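Long-range contact in copper chaperone PCu(A)C (Methylosinus trichosporium OB3b, PDB 6P1F), which probably serves as a copper chaperone, this PCu(A)C domain of PmoF2 binding copper through a histidine brace: residues L30-L41 with A66-M77. Sequence-based numbering, arbitrary orientation.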
loop_
_atom_site.group_PDB
_atom_site.type_symbol
_atom_site.label_atom_id
_atom_site.label_comp_id
_atom_site.label_asym_id
_atom_site.label_seq_id
_atom_site.Cartn_x
_atom_site.Cartn_y
_atom_site.Cartn_z
ATOM N N LEU A 30 -4.299 3.980 -4.148
ATOM C CA LEU A 30 -4.722 3.730 -5.517
ATOM C C LEU A 30 -3.484 3.499 -6.347
ATOM O O LEU A 30 -2.609 4.372 -6.389
ATOM C CB LEU A 30 -5.523 4.946 -6.021
ATOM C CG LEU A 30 -5.806 5.054 -7.521
ATOM C CD1 LEU A 30 -6.486 3.813 -8.053
ATOM C CD2 LEU A 30 -6.720 6.262 -7.693
ATOM N N VAL A 31 -3.364 2.315 -6.949
ATOM C CA VAL A 31 -2.196 2.026 -7.783
ATOM C C VAL A 31 -2.623 1.983 -9.235
ATOM O O VAL A 31 -3.577 1.287 -9.591
ATOM C CB VAL A 31 -1.576 0.672 -7.402
ATOM C CG1 VAL A 31 -0.338 0.383 -8.268
ATOM C CG2 VAL A 31 -1.214 0.641 -5.918
ATOM N N VAL A 32 -1.925 2.711 -10.092
ATOM C CA VAL A 32 -2.349 2.768 -11.477
ATOM C C VAL A 32 -1.197 2.362 -12.379
ATOM O O VAL A 32 -0.082 2.849 -12.224
ATOM C CB VAL A 32 -2.827 4.190 -11.871
ATOM C CG1 VAL A 32 -3.126 4.237 -13.335
ATOM C CG2 VAL A 32 -4.066 4.609 -11.049
ATOM N N ASN A 33 -1.435 1.391 -13.255
ATOM C CA ASN A 33 -0.435 1.084 -14.276
ATOM C C ASN A 33 -0.898 1.636 -15.608
ATOM O O ASN A 33 -1.834 1.102 -16.217
ATOM C CB ASN A 33 -0.203 -0.433 -14.383
ATOM C CG ASN A 33 0.826 -0.775 -15.457
ATOM O OD1 ASN A 33 1.665 0.057 -15.807
ATOM N ND2 ASN A 33 0.809 -2.029 -15.950
ATOM N N SER A 34 -0.242 2.716 -16.075
ATOM C CA SER A 34 -0.582 3.292 -17.364
ATOM C C SER A 34 0.231 2.715 -18.509
ATOM O O SER A 34 0.086 3.179 -19.636
ATOM C CB SER A 34 -0.395 4.811 -17.346
ATOM O OG SER A 34 -1.396 5.340 -16.526
ATOM N N ALA A 35 1.071 1.717 -18.245
ATOM C CA ALA A 35 1.822 1.058 -19.331
ATOM C C ALA A 35 0.945 0.120 -20.153
ATOM O O ALA A 35 -0.050 -0.429 -19.664
ATOM C CB ALA A 35 3.021 0.254 -18.775
ATOM N N ASP A 36 1.353 -0.081 -21.401
ATOM C CA ASP A 36 0.750 -1.057 -22.300
ATOM C C ASP A 36 1.232 -2.462 -22.017
ATOM O O ASP A 36 0.935 -3.367 -22.791
ATOM C CB ASP A 36 1.128 -0.767 -23.757
ATOM C CG ASP A 36 0.432 0.418 -24.313
ATOM O OD1 ASP A 36 -0.539 0.867 -23.672
ATOM O OD2 ASP A 36 0.853 0.884 -25.397
ATOM N N ARG A 37 2.053 -2.604 -20.981
ATOM C CA ARG A 37 2.656 -3.886 -20.584
ATOM C C ARG A 37 2.388 -4.033 -19.094
ATOM O O ARG A 37 2.159 -3.039 -18.407
ATOM C CB ARG A 37 4.168 -3.924 -20.854
ATOM C CG ARG A 37 4.608 -3.321 -22.183
ATOM C CD ARG A 37 5.115 -4.389 -23.146
ATOM N NE ARG A 37 6.318 -5.058 -22.654
ATOM C CZ ARG A 37 6.602 -6.342 -22.865
ATOM N NH1 ARG A 37 5.764 -7.109 -23.559
ATOM N NH2 ARG A 37 7.723 -6.862 -22.374
ATOM N N PRO A 38 2.365 -5.270 -18.586
ATOM C CA PRO A 38 2.049 -5.420 -17.177
ATOM C C PRO A 38 3.229 -5.013 -16.304
ATOM O O PRO A 38 4.356 -4.851 -16.774
ATOM C CB PRO A 38 1.760 -6.938 -17.026
ATOM C CG PRO A 38 2.521 -7.561 -18.157
ATOM C CD PRO A 38 2.468 -6.563 -19.292
ATOM N N ASP A 39 2.945 -4.788 -15.032
ATOM C CA ASP A 39 3.998 -4.563 -14.062
ATOM C C ASP A 39 3.648 -5.418 -12.835
ATOM O O ASP A 39 2.623 -6.088 -12.811
ATOM C CB ASP A 39 4.120 -3.065 -13.674
ATOM C CG ASP A 39 5.527 -2.678 -13.225
ATOM O OD1 ASP A 39 6.256 -3.509 -12.666
ATOM O OD2 ASP A 39 5.896 -1.493 -13.404
ATOM N N ARG A 40 4.510 -5.400 -11.834
ATOM C CA ARG A 40 4.244 -6.154 -10.598
ATOM C C ARG A 40 4.815 -5.386 -9.443
ATOM O O ARG A 40 5.972 -5.023 -9.474
ATOM C CB ARG A 40 4.887 -7.555 -10.654
ATOM C CG ARG A 40 4.380 -8.501 -9.547
ATOM C CD ARG A 40 5.047 -9.887 -9.653
ATOM N NE ARG A 40 5.466 -10.099 -11.029
ATOM C CZ ARG A 40 4.826 -10.870 -11.894
ATOM N NH1 ARG A 40 3.760 -11.569 -11.505
ATOM N NH2 ARG A 40 5.278 -10.967 -13.134
ATOM N N LEU A 41 3.980 -5.141 -8.429
ATOM C CA LEU A 41 4.460 -4.580 -7.175
ATOM C C LEU A 41 5.024 -5.717 -6.367
ATOM O O LEU A 41 4.259 -6.555 -5.885
ATOM C CB LEU A 41 3.317 -3.892 -6.431
ATOM C CG LEU A 41 3.702 -3.366 -5.041
ATOM C CD1 LEU A 41 4.890 -2.475 -5.039
ATOM C CD2 LEU A 41 2.508 -2.640 -4.438
ATOM N N ALA A 66 2.681 -9.976 -3.573
ATOM C CA ALA A 66 2.981 -9.095 -4.692
ATOM C C ALA A 66 1.646 -8.777 -5.350
ATOM O O ALA A 66 0.646 -9.433 -5.069
ATOM C CB ALA A 66 3.941 -9.740 -5.670
ATOM N N ILE A 67 1.605 -7.751 -6.185
ATOM C CA ILE A 67 0.406 -7.517 -6.965
ATOM C C ILE A 67 0.788 -7.528 -8.431
ATOM O O ILE A 67 1.616 -6.726 -8.829
ATOM C CB ILE A 67 -0.246 -6.153 -6.662
ATOM C CG1 ILE A 67 -0.570 -5.977 -5.180
ATOM C CG2 ILE A 67 -1.515 -5.981 -7.508
ATOM C CD1 ILE A 67 -1.145 -4.575 -4.867
ATOM N N TYR A 68 0.214 -8.436 -9.222
ATOM C CA TYR A 68 0.366 -8.316 -10.664
ATOM C C TYR A 68 -0.591 -7.239 -11.170
ATOM O O TYR A 68 -1.788 -7.250 -10.885
ATOM C CB TYR A 68 0.078 -9.665 -11.347
ATOM C CG TYR A 68 0.059 -9.638 -12.862
ATOM C CD1 TYR A 68 1.243 -9.691 -13.604
ATOM C CD2 TYR A 68 -1.143 -9.600 -13.552
ATOM C CE1 TYR A 68 1.217 -9.712 -14.992
ATOM C CE2 TYR A 68 -1.177 -9.626 -14.930
ATOM C CZ TYR A 68 0.003 -9.668 -15.644
ATOM O OH TYR A 68 -0.073 -9.696 -17.017
ATOM N N LEU A 69 -0.034 -6.297 -11.912
ATOM C CA LEU A 69 -0.782 -5.214 -12.513
ATOM C C LEU A 69 -0.862 -5.344 -14.019
ATOM O O LEU A 69 0.129 -5.083 -14.687
ATOM C CB LEU A 69 -0.080 -3.900 -12.192
ATOM C CG LEU A 69 0.098 -3.697 -10.694
ATOM C CD1 LEU A 69 1.234 -2.712 -10.438
ATOM C CD2 LEU A 69 -1.225 -3.153 -10.181
ATOM N N PRO A 70 -2.019 -5.734 -14.561
ATOM C CA PRO A 70 -2.212 -5.811 -16.013
ATOM C C PRO A 70 -1.939 -4.460 -16.661
ATOM O O PRO A 70 -1.995 -3.438 -15.964
ATOM C CB PRO A 70 -3.688 -6.183 -16.164
ATOM C CG PRO A 70 -4.034 -6.859 -14.902
ATOM C CD PRO A 70 -3.172 -6.274 -13.815
ATOM N N PRO A 71 -1.692 -4.457 -17.967
ATOM C CA PRO A 71 -1.597 -3.181 -18.685
ATOM C C PRO A 71 -2.872 -2.362 -18.471
ATOM O O PRO A 71 -3.960 -2.926 -18.365
ATOM C CB PRO A 71 -1.472 -3.599 -20.150
ATOM C CG PRO A 71 -1.115 -5.050 -20.128
ATOM C CD PRO A 71 -1.647 -5.627 -18.861
ATOM N N LEU A 72 -2.721 -1.039 -18.409
ATOM C CA LEU A 72 -3.861 -0.115 -18.392
ATOM C C LEU A 72 -4.880 -0.493 -17.338
ATOM O O LEU A 72 -6.074 -0.632 -17.636
ATOM C CB LEU A 72 -4.528 -0.070 -19.758
ATOM C CG LEU A 72 -3.588 0.217 -20.928
ATOM C CD1 LEU A 72 -4.401 0.290 -22.207
ATOM C CD2 LEU A 72 -2.893 1.534 -20.685
ATOM N N SER A 73 -4.397 -0.692 -16.115
ATOM C CA SER A 73 -5.244 -1.142 -15.014
ATOM C C SER A 73 -4.979 -0.357 -13.766
ATOM O O SER A 73 -4.023 0.443 -13.667
ATOM C CB SER A 73 -5.028 -2.646 -14.704
ATOM O OG SER A 73 -3.779 -2.841 -14.070
ATOM N N ARG A 74 -5.866 -0.556 -12.799
ATOM C CA ARG A 74 -5.681 0.063 -11.502
ATOM C C ARG A 74 -6.167 -0.862 -10.401
ATOM O O ARG A 74 -7.002 -1.764 -10.617
ATOM C CB ARG A 74 -6.412 1.391 -11.440
ATOM C CG ARG A 74 -7.917 1.229 -11.468
ATOM C CD ARG A 74 -8.592 2.569 -11.203
ATOM N NE ARG A 74 -8.050 3.576 -12.109
ATOM C CZ ARG A 74 -8.133 4.895 -11.927
ATOM N NH1 ARG A 74 -8.727 5.381 -10.837
ATOM N NH2 ARG A 74 -7.586 5.713 -12.817
ATOM N N VAL A 75 -5.604 -0.662 -9.227
ATOM C CA VAL A 75 -6.099 -1.268 -8.003
ATOM C C VAL A 75 -6.597 -0.151 -7.111
ATOM O O VAL A 75 -5.824 0.737 -6.740
ATOM C CB VAL A 75 -5.020 -2.080 -7.290
ATOM C CG1 VAL A 75 -5.544 -2.616 -5.959
ATOM C CG2 VAL A 75 -4.546 -3.225 -8.199
ATOM N N THR A 76 -7.898 -0.173 -6.784
ATOM C CA THR A 76 -8.475 0.830 -5.876
ATOM C C THR A 76 -8.595 0.166 -4.493
ATOM O O THR A 76 -8.971 -0.987 -4.386
ATOM C CB THR A 76 -9.838 1.345 -6.360
ATOM O OG1 THR A 76 -9.705 1.867 -7.697
ATOM C CG2 THR A 76 -10.309 2.468 -5.467
ATOM N N MET A 77 -8.224 0.883 -3.440
ATOM C CA MET A 77 -8.225 0.303 -2.103
ATOM C C MET A 77 -9.013 1.181 -1.147
ATOM O O MET A 77 -8.918 2.422 -1.227
ATOM C CB MET A 77 -6.810 0.161 -1.580
ATOM C CG MET A 77 -5.930 -0.778 -2.393
ATOM S SD MET A 77 -4.388 -1.028 -1.535
ATOM C CE MET A 77 -3.339 -1.573 -2.878
#
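L69 and V31 meet nearly at right angles, CG1 of V31 lying 4.1 Å from both CD1 and CD2 of L69, and show how two linked β-arches can close one end of a β-sandwich. V31 pairs with V75 through two backbone hydrogen bonds, L69 likewise with D39, so the two antiparallel pairings turn these side chains inward toward each other. On the outer side, L30, its CG anti to the backbone N (chi1 167°), brings CD1 to 3.4 Å from V75 O, while CD2 approaches the R74 guanidinium obliquely. N33 joins the two turns: its ND2 donates in its own amide plane to a lone pair of R37 O at 3.0 Å and, from above the carbonyl plane, to P70 O at 3.1 Å, whose other face takes S73 OG. OD1 accepts from A35 N, an Asx turn. A leucine here would probably leave the R37 carbonyl and A35 N–H without these partners and free both turns to shift. Opposite N33, L72 and S73 form a G1 bulge. I8 and F105 also pack on L69, while strand 24-33 continues the sheet to strand 8-16 and strand 39-45 to strand 98-105.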